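Local coordinates for high-affinity zinc uptake system protein znuA (Streptococcus suis, PDB 3MFQ) that binds a zinc ion and probably serves as the solute-binding component that delivers metal to an ABC-type uptake transporter, at residues Y43-S48 against G68-A73; D31-A36 against L50-K55; A10-F15 against L60-H65. All blocks are in the same frame, centred on the assembly; numbering follows the deposited sequence.

Contact 3 is the first to be opened along the chain: residues 10-15, which carry on from strand 8-11, pair with 60-65, which follow 45 residues later, beside them in the parallel sheet. Between these ends, contact 2 closes a shorter loop, laying helix 47-55 against residues 31-36, which lead out of strand 29-32, so it lies wholly within the span of contact 3. Contact 1 starts at 43-48 and closes at 68-73, crossing both others. Strands 29-32 and 8-11 adjoin, with Leu33 N and Val11 O 2.7 Å apart in a probable hydrogen bond; Tyr43 OH probably also bonds to Leu33 O, at 3.2 Å. The three contacts thus tie the parallel sheet to helix 47-55 and to the loops before helices 47-55 and 71-77.

Contact 1: Y43-S48 against G68-A73; sequences YVAKSS and GKMVEA
Ala45 and Met70 meet through the methyl of the one and the sulfur of the other, with Ala45 CB 3.6 Å from Met70 SD and the side chains of both leaving the backbone toward the opposite segment. The same sulfur reaches the edge of the Tyr43 ring: Met70 SD lies 5.4 Å from the ring centroid and 75° off the ring normal, close to the ring plane, which identifies a Met-aromatic contact. Its nearest ring atom is Tyr43 CD2, 4.2 Å from Met70 SD. Beside this apolar pair, Val44 CG2 packs against the aliphatic part of a lysine, 3.6 Å from Lys69 CD, while the amine end of Lys69 leads away to a salt bridge with Asp193. No direct hydrogen bond joins the segments. A water takes that role, accepting from Ala45 N at 2.7 Å and donating to Lys69 O at 2.7 Å, so it links the two main chains. Behind the first shell, with chi1 at -161°, the Tyr43 ring swings away from its own N and presents its CD2 edge to the sulfur. The ring also lies against Ile34, Pro35 and Glu38; its hydroxyl bonds to Asp49, which also receives Lys46 N. Lys46 and Met70 are both N-cap residues. The geometry is therefore that of two loops meeting just ahead of helices 47-55 and 71-77, at the surface of the lobe built on the parallel sheet.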
loop_
_atom_site.group_PDB
_atom_site.type_symbol
_atom_site.label_atom_id
_atom_site.label_comp_id
_atom_site.label_asym_id
_atom_site.label_seq_id
_atom_site.Cartn_x
_atom_site.Cartn_y
_atom_site.Cartn_z
ATOM N N TYR A 43 -12.857 5.961 -2.078
ATOM C CA TYR A 43 -13.719 5.336 -3.072
ATOM C C TYR A 43 -15.109 5.071 -2.511
ATOM O O TYR A 43 -15.256 4.508 -1.427
ATOM C CB TYR A 43 -13.102 4.035 -3.583
ATOM C CG TYR A 43 -13.674 3.565 -4.901
ATOM C CD1 TYR A 43 -13.110 3.965 -6.106
ATOM C CD2 TYR A 43 -14.778 2.724 -4.943
ATOM C CE1 TYR A 43 -13.626 3.538 -7.316
ATOM C CE2 TYR A 43 -15.301 2.292 -6.149
ATOM C CZ TYR A 43 -14.721 2.703 -7.333
ATOM O OH TYR A 43 -15.237 2.277 -8.536
ATOM N N VAL A 44 -16.128 5.493 -3.251
ATOM C CA VAL A 44 -17.507 5.243 -2.857
ATOM C C VAL A 44 -18.160 4.251 -3.810
ATOM O O VAL A 44 -18.270 4.504 -5.008
ATOM C CB VAL A 44 -18.333 6.538 -2.822
ATOM C CG1 VAL A 44 -19.768 6.231 -2.426
ATOM C CG2 VAL A 44 -17.710 7.535 -1.860
ATOM N N ALA A 45 -18.587 3.119 -3.266
ATOM C CA ALA A 45 -19.208 2.072 -4.061
ATOM C C ALA A 45 -20.431 2.589 -4.811
ATOM O O ALA A 45 -21.387 3.066 -4.199
ATOM C CB ALA A 45 -19.588 0.902 -3.173
ATOM N N LYS A 46 -20.387 2.497 -6.137
ATOM C CA LYS A 46 -21.515 2.886 -6.977
ATOM C C LYS A 46 -22.365 1.658 -7.276
ATOM O O LYS A 46 -21.929 0.530 -7.056
ATOM C CB LYS A 46 -21.016 3.511 -8.283
ATOM C CG LYS A 46 -22.051 4.352 -9.019
ATOM C CD LYS A 46 -22.870 3.535 -10.006
ATOM C CE LYS A 46 -24.068 4.327 -10.495
ATOM N NZ LYS A 46 -24.912 4.782 -9.355
ATOM N N SER A 47 -23.579 1.882 -7.768
ATOM C CA SER A 47 -24.462 0.797 -8.170
ATOM C C SER A 47 -23.696 -0.325 -8.865
ATOM O O SER A 47 -23.721 -1.473 -8.424
ATOM C CB SER A 47 -25.559 1.328 -9.097
ATOM O OG SER A 47 -26.360 0.269 -9.603
ATOM N N SER A 48 -23.015 0.018 -9.953
ATOM C CA SER A 48 -22.253 -0.959 -10.720
ATOM C C SER A 48 -21.306 -1.754 -9.826
ATOM O O SER A 48 -21.176 -2.969 -9.966
ATOM C CB SER A 48 -21.470 -0.267 -11.836
ATOM O OG SER A 48 -20.602 0.722 -11.308
ATOM N N GLY A 68 -12.282 1.966 3.429
ATOM C CA GLY A 68 -12.794 3.127 4.139
ATOM C C GLY A 68 -14.270 3.443 3.978
ATOM O O GLY A 68 -14.926 3.856 4.934
ATOM N N LYS A 69 -14.798 3.265 2.774
ATOM C CA LYS A 69 -16.192 3.601 2.509
ATOM C C LYS A 69 -16.997 2.437 1.933
ATOM O O LYS A 69 -17.991 2.643 1.240
ATOM C CB LYS A 69 -16.284 4.822 1.592
ATOM C CG LYS A 69 -16.092 6.148 2.317
ATOM C CD LYS A 69 -16.160 7.323 1.357
ATOM C CE LYS A 69 -16.532 8.604 2.088
ATOM N NZ LYS A 69 -15.655 8.853 3.262
ATOM N N MET A 70 -16.568 1.217 2.233
ATOM C CA MET A 70 -17.283 0.029 1.781
ATOM C C MET A 70 -17.202 -1.088 2.810
ATOM O O MET A 70 -17.443 -2.250 2.492
ATOM C CB MET A 70 -16.736 -0.457 0.438
ATOM C CG MET A 70 -16.855 0.554 -0.687
ATOM S SD MET A 70 -16.269 -0.096 -2.259
ATOM C CE MET A 70 -14.544 -0.389 -1.886
ATOM N N VAL A 71 -16.861 -0.738 4.044
ATOM C CA VAL A 71 -16.761 -1.737 5.095
ATOM C C VAL A 71 -18.088 -2.462 5.273
ATOM O O VAL A 71 -18.121 -3.682 5.408
ATOM C CB VAL A 71 -16.312 -1.123 6.434
ATOM C CG1 VAL A 71 -14.949 -0.478 6.284
ATOM C CG2 VAL A 71 -17.333 -0.110 6.930
ATOM N N GLU A 72 -19.182 -1.705 5.256
ATOM C CA GLU A 72 -20.507 -2.283 5.432
ATOM C C GLU A 72 -21.069 -3.001 4.214
ATOM O O GLU A 72 -22.260 -3.304 4.145
ATOM C CB GLU A 72 -21.465 -1.269 6.059
ATOM C CG GLU A 72 -22.686 -1.908 6.701
ATOM C CD GLU A 72 -23.988 -1.391 6.126
ATOM O OE1 GLU A 72 -24.658 -2.157 5.399
ATOM O OE2 GLU A 72 -24.338 -0.224 6.399
ATOM N N ALA A 73 -20.199 -3.258 3.246
ATOM C CA ALA A 73 -20.562 -4.006 2.054
ATOM C C ALA A 73 -19.609 -5.149 1.765
ATOM O O ALA A 73 -20.018 -6.216 1.312
ATOM C CB ALA A 73 -20.496 -2.974 0.937
HETATM O O HOH W 1 -19.471 3.546 -0.803
#

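Contact 2: D31-A36 against L50-K55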
loop_
_atom_site.group_PDB
_atom_site.type_symbol
_atom_site.label_atom_id
_atom_site.label_comp_id
_atom_site.label_asym_id
_atom_site.label_seq_id
_atom_site.Cartn_x
_atom_site.Cartn_y
_atom_site.Cartn_z
ATOM N N ASP A 31 -12.579 -9.053 -11.410
ATOM C CA ASP A 31 -13.394 -7.846 -11.469
ATOM C C ASP A 31 -12.828 -6.761 -10.566
ATOM O O ASP A 31 -13.231 -6.626 -9.410
ATOM C CB ASP A 31 -14.835 -8.157 -11.066
ATOM C CG ASP A 31 -15.810 -7.954 -12.201
ATOM O OD1 ASP A 31 -16.192 -6.791 -12.454
ATOM O OD2 ASP A 31 -16.191 -8.955 -12.842
ATOM N N LEU A 32 -11.885 -5.990 -11.095
ATOM C CA LEU A 32 -11.295 -4.903 -10.332
ATOM C C LEU A 32 -12.295 -3.772 -10.156
ATOM O O LEU A 32 -12.875 -3.287 -11.128
ATOM C CB LEU A 32 -10.028 -4.386 -11.010
ATOM C CG LEU A 32 -9.387 -3.184 -10.317
ATOM C CD1 LEU A 32 -9.178 -3.464 -8.839
ATOM C CD2 LEU A 32 -8.076 -2.812 -10.985
ATOM N N LEU A 33 -12.493 -3.358 -8.911
ATOM C CA LEU A 33 -13.452 -2.307 -8.603
ATOM C C LEU A 33 -12.787 -0.939 -8.616
ATOM O O LEU A 33 -13.205 -0.039 -9.344
ATOM C CB LEU A 33 -14.096 -2.559 -7.242
ATOM C CG LEU A 33 -14.581 -3.990 -7.011
ATOM C CD1 LEU A 33 -15.481 -4.040 -5.792
ATOM C CD2 LEU A 33 -15.311 -4.512 -8.233
ATOM N N ILE A 34 -11.747 -0.791 -7.803
ATOM C CA ILE A 34 -11.023 0.468 -7.702
ATOM C C ILE A 34 -9.864 0.507 -8.696
ATOM O O ILE A 34 -8.877 -0.211 -8.535
ATOM C CB ILE A 34 -10.490 0.692 -6.274
ATOM C CG1 ILE A 34 -11.612 0.488 -5.253
ATOM C CG2 ILE A 34 -9.873 2.074 -6.145
ATOM C CD1 ILE A 34 -11.181 0.677 -3.820
ATOM N N PRO A 35 -9.988 1.347 -9.732
ATOM C CA PRO A 35 -8.978 1.473 -10.789
ATOM C C PRO A 35 -7.635 1.938 -10.243
ATOM O O PRO A 35 -7.593 2.826 -9.392
ATOM C CB PRO A 35 -9.566 2.549 -11.708
ATOM C CG PRO A 35 -11.027 2.539 -11.426
ATOM C CD PRO A 35 -11.143 2.228 -9.970
ATOM N N ALA A 36 -6.552 1.343 -10.732
ATOM C CA ALA A 36 -5.214 1.749 -10.328
ATOM C C ALA A 36 -5.068 3.256 -10.461
ATOM O O ALA A 36 -5.474 3.841 -11.463
ATOM C CB ALA A 36 -4.170 1.043 -11.176
ATOM N N LEU A 50 -21.490 -2.319 -6.402
ATOM C CA LEU A 50 -22.292 -3.237 -5.604
ATOM C C LEU A 50 -22.764 -4.404 -6.462
ATOM O O LEU A 50 -22.858 -5.536 -5.989
ATOM C CB LEU A 50 -23.489 -2.519 -4.973
ATOM C CG LEU A 50 -23.220 -1.576 -3.793
ATOM C CD1 LEU A 50 -22.349 -2.252 -2.738
ATOM C CD2 LEU A 50 -22.598 -0.265 -4.250
ATOM N N SER A 51 -23.052 -4.122 -7.727
ATOM C CA SER A 51 -23.460 -5.156 -8.667
ATOM C C SER A 51 -22.340 -6.175 -8.853
ATOM O O SER A 51 -22.568 -7.380 -8.784
ATOM C CB SER A 51 -23.837 -4.535 -10.013
ATOM O OG SER A 51 -24.172 -5.531 -10.962
ATOM N N LYS A 52 -21.131 -5.675 -9.088
ATOM C CA LYS A 52 -19.956 -6.524 -9.249
ATOM C C LYS A 52 -19.770 -7.451 -8.050
ATOM O O LYS A 52 -19.447 -8.628 -8.205
ATOM C CB LYS A 52 -18.708 -5.659 -9.432
ATOM C CG LYS A 52 -18.721 -4.791 -10.678
ATOM C CD LYS A 52 -17.867 -3.548 -10.475
ATOM C CE LYS A 52 -17.652 -2.787 -11.775
ATOM N NZ LYS A 52 -16.634 -3.443 -12.644
ATOM N N LEU A 53 -19.968 -6.908 -6.854
ATOM C CA LEU A 53 -19.846 -7.690 -5.631
ATOM C C LEU A 53 -20.897 -8.784 -5.593
ATOM O O LEU A 53 -20.624 -9.914 -5.190
ATOM C CB LEU A 53 -20.012 -6.791 -4.408
ATOM C CG LEU A 53 -19.004 -5.658 -4.245
ATOM C CD1 LEU A 53 -19.345 -4.822 -3.026
ATOM C CD2 LEU A 53 -17.597 -6.216 -4.135
ATOM N N GLN A 54 -22.104 -8.431 -6.016
ATOM C CA GLN A 54 -23.241 -9.341 -5.980
ATOM C C GLN A 54 -23.083 -10.469 -6.996
ATOM O O GLN A 54 -23.352 -11.631 -6.692
ATOM C CB GLN A 54 -24.531 -8.560 -6.245
ATOM C CG GLN A 54 -25.726 -9.015 -5.423
ATOM C CD GLN A 54 -26.444 -10.202 -6.034
ATOM O OE1 GLN A 54 -27.104 -10.971 -5.334
ATOM N NE2 GLN A 54 -26.324 -10.356 -7.348
ATOM N N LYS A 55 -22.639 -10.119 -8.199
ATOM C CA LYS A 55 -22.466 -11.089 -9.278
ATOM C C LYS A 55 -21.249 -11.976 -9.048
ATOM O O LYS A 55 -21.084 -13.001 -9.707
ATOM C CB LYS A 55 -22.317 -10.373 -10.623
ATOM C CG LYS A 55 -23.516 -9.532 -11.041
ATOM C CD LYS A 55 -23.238 -8.814 -12.357
ATOM C CE LYS A 55 -24.438 -8.004 -12.823
ATOM N NZ LYS A 55 -24.140 -7.240 -14.068
#
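Asp31, in strand 29-32, and Lys52, in helix 47-55, have the closest CA atoms of the two segments, 7.1 Å apart, a spacing at which side chains rather than backbones make the contact. The helix belongs to a beta-alpha-beta crossover: it follows strand 29-32 and leads to strand 58-61, which is parallel to strand 29-32 in the same sheet, with strand 8-11 between them. That sheet, with helices packed on it, is the core of an alpha/beta lobe, consistent with the family of metal-binding uptake proteins.

Two layers make up the contact, one charged and one apolar. In the charged layer, Lys52 NZ gives a weak hydrogen bond to Asp31 OD1 at 3.4 Å, as part of a salt bridge. The side chains cross at about a right angle, and the lysine chain bends at its last torsion (chi4 -77°), which sets the amine beside the carboxylate instead of letting it run straight on. The other carboxylate oxygen, OD2, has a salt bridge of its own with Arg8. Asp31 thus has two cationic partners, one on each oxygen, which would probably favour its charged form, although the bond from Lys52 is weak.

In the apolar layer Leu33 divides its two methyls between neighbouring helix residues. Leu33 CD2 lies 3.5 Å from Lys52 CD, the leucine and lysine side chains passing with opposite headings. Leu33 has a backbone hydrogen bond with Val11, and Ile34 one with Thr12. The Leu33 and Leu53 side chains, both buried, cross at about a right angle, with Leu33 CD1 3.5 Å from Leu53 CD2 and 4.2 Å from Leu53 CG.

Contact 3: A10-F15 against L60-H65; sequences AVTTSF and LYHGLH
Leu60 N donates to Ala10 O at 3.0 Å, in a bond that is nearly straight at 173°. A second bond, weak, returns from Thr12 N to Leu60 O at 3.5 Å. Leu60 is thus tied to the residues before and after Val11, the pattern of a parallel beta bridge, and Val11 and Leu60, their CA atoms 5.3 Å apart, send their side chains to the same face of the sheet. These are the adjoining strands 8-11 and 58-61, the middle pair of the four-stranded parallel sheet in this alpha/beta lobe.

Beyond the bridge the chains diverge, and contact passes to the side chains. The rings of Phe15 and His62 lie with centroids 5.5 Å apart and planes at 77°, an oblique pair; both rings also meet Trp106. Phe15 lies in the first turn of helix 14-24, which Thr13 precedes as N-cap residue, and its side chain is about 8 Å from the bound zinc ion, so the contact reaches toward the metal site. With chi1 at 48°, Thr12 OG1 bonds to Glu67 OE2 and Thr12 CG2 is set against Tyr61 CB, 3.6 Å away.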
loop_
_atom_site.group_PDB
_atom_site.type_symbol
_atom_site.label_atom_id
_atom_site.label_comp_id
_atom_site.label_asym_id
_atom_site.label_seq_id
_atom_site.Cartn_x
_atom_site.Cartn_y
_atom_site.Cartn_z
ATOM N N ALA A 10 -14.414 -10.732 -7.591
ATOM C CA ALA A 10 -14.365 -9.284 -7.504
ATOM C C ALA A 10 -13.196 -8.857 -6.620
ATOM O O ALA A 10 -12.882 -9.493 -5.615
ATOM C CB ALA A 10 -15.666 -8.764 -6.981
ATOM N N VAL A 11 -12.522 -7.792 -7.025
ATOM C CA VAL A 11 -11.283 -7.429 -6.376
ATOM C C VAL A 11 -11.201 -5.914 -6.232
ATOM O O VAL A 11 -11.360 -5.174 -7.200
ATOM C CB VAL A 11 -10.058 -8.017 -7.133
ATOM C CG1 VAL A 11 -10.354 -9.436 -7.652
ATOM C CG2 VAL A 11 -9.633 -7.100 -8.270
ATOM N N THR A 12 -10.981 -5.463 -5.002
ATOM C CA THR A 12 -11.081 -4.044 -4.683
ATOM C C THR A 12 -9.968 -3.210 -5.306
ATOM O O THR A 12 -10.235 -2.267 -6.048
ATOM C CB THR A 12 -11.125 -3.802 -3.157
ATOM O OG1 THR A 12 -10.082 -4.549 -2.520
ATOM C CG2 THR A 12 -12.466 -4.245 -2.595
ATOM N N THR A 13 -8.722 -3.561 -5.016
ATOM C CA THR A 13 -7.597 -2.747 -5.456
ATOM C C THR A 13 -6.693 -3.475 -6.436
ATOM O O THR A 13 -6.733 -4.700 -6.548
ATOM C CB THR A 13 -6.740 -2.305 -4.272
ATOM O OG1 THR A 13 -5.868 -3.376 -3.897
ATOM C CG2 THR A 13 -7.622 -1.924 -3.093
ATOM N N SER A 14 -5.867 -2.706 -7.135
ATOM C CA SER A 14 -4.908 -3.260 -8.076
ATOM C C SER A 14 -3.958 -4.226 -7.384
ATOM O O SER A 14 -3.390 -5.112 -8.021
ATOM C CB SER A 14 -4.116 -2.137 -8.739
ATOM O OG SER A 14 -3.525 -1.301 -7.760
ATOM N N PHE A 15 -3.778 -4.048 -6.079
ATOM C CA PHE A 15 -2.943 -4.957 -5.304
ATOM C C PHE A 15 -3.463 -6.363 -5.467
ATOM O O PHE A 15 -2.755 -7.261 -5.914
ATOM C CB PHE A 15 -2.986 -4.607 -3.822
ATOM C CG PHE A 15 -2.311 -3.326 -3.487
ATOM C CD1 PHE A 15 -0.938 -3.268 -3.368
ATOM C CD2 PHE A 15 -3.050 -2.177 -3.285
ATOM C CE1 PHE A 15 -0.313 -2.086 -3.058
ATOM C CE2 PHE A 15 -2.432 -0.991 -2.975
ATOM C CZ PHE A 15 -1.061 -0.943 -2.862
ATOM N N LEU A 60 -12.697 -10.447 -2.794
ATOM C CA LEU A 60 -11.494 -10.301 -1.976
ATOM C C LEU A 60 -11.139 -8.837 -1.739
ATOM O O LEU A 60 -11.176 -8.023 -2.665
ATOM C CB LEU A 60 -10.311 -11.027 -2.618
ATOM C CG LEU A 60 -10.302 -12.552 -2.509
ATOM C CD1 LEU A 60 -9.213 -13.146 -3.386
ATOM C CD2 LEU A 60 -10.125 -12.980 -1.061
ATOM N N TYR A 61 -10.797 -8.509 -0.496
ATOM C CA TYR A 61 -10.418 -7.145 -0.140
ATOM C C TYR A 61 -9.392 -7.118 0.990
ATOM O O TYR A 61 -9.156 -8.129 1.654
ATOM C CB TYR A 61 -11.650 -6.319 0.238
ATOM C CG TYR A 61 -12.315 -6.746 1.528
ATOM C CD1 TYR A 61 -12.994 -7.955 1.617
ATOM C CD2 TYR A 61 -12.273 -5.935 2.654
ATOM C CE1 TYR A 61 -13.606 -8.345 2.794
ATOM C CE2 TYR A 61 -12.883 -6.318 3.835
ATOM C CZ TYR A 61 -13.547 -7.523 3.900
ATOM O OH TYR A 61 -14.154 -7.905 5.076
ATOM N N HIS A 62 -8.786 -5.954 1.200
ATOM C CA HIS A 62 -7.770 -5.781 2.232
ATOM C C HIS A 62 -8.364 -5.900 3.628
ATOM O O HIS A 62 -8.006 -6.791 4.397
ATOM C CB HIS A 62 -7.100 -4.414 2.091
ATOM C CG HIS A 62 -6.321 -4.245 0.826
ATOM N ND1 HIS A 62 -6.872 -4.456 -0.420
ATOM C CD2 HIS A 62 -5.039 -3.868 0.610
ATOM C CE1 HIS A 62 -5.958 -4.230 -1.347
ATOM N NE2 HIS A 62 -4.837 -3.869 -0.747
ATOM N N GLY A 63 -9.276 -4.991 3.950
ATOM C CA GLY A 63 -9.829 -4.908 5.288
ATOM C C GLY A 63 -9.198 -3.755 6.042
ATOM O O GLY A 63 -8.664 -2.828 5.430
ATOM N N LEU A 64 -9.258 -3.808 7.369
ATOM C CA LEU A 64 -8.669 -2.768 8.207
ATOM C C LEU A 64 -9.185 -1.387 7.817
ATOM O O LEU A 64 -8.501 -0.381 8.010
ATOM C CB LEU A 64 -7.143 -2.803 8.108
ATOM C CG LEU A 64 -6.487 -4.176 8.258
ATOM C CD1 LEU A 64 -4.974 -4.043 8.278
ATOM C CD2 LEU A 64 -6.983 -4.877 9.514
ATOM N N HIS A 65 -10.393 -1.346 7.263
ATOM C CA HIS A 65 -11.016 -0.090 6.860
ATOM C C HIS A 65 -10.223 0.618 5.766
ATOM O O HIS A 65 -10.374 1.823 5.560
ATOM C CB HIS A 65 -11.187 0.840 8.065
ATOM C CG HIS A 65 -12.132 0.327 9.106
ATOM N ND1 HIS A 65 -12.427 -1.017 9.247
ATOM C CD2 HIS A 65 -12.838 0.966 10.062
ATOM C CE1 HIS A 65 -13.278 -1.172 10.241
ATOM N NE2 HIS A 65 -13.547 0.014 10.758
#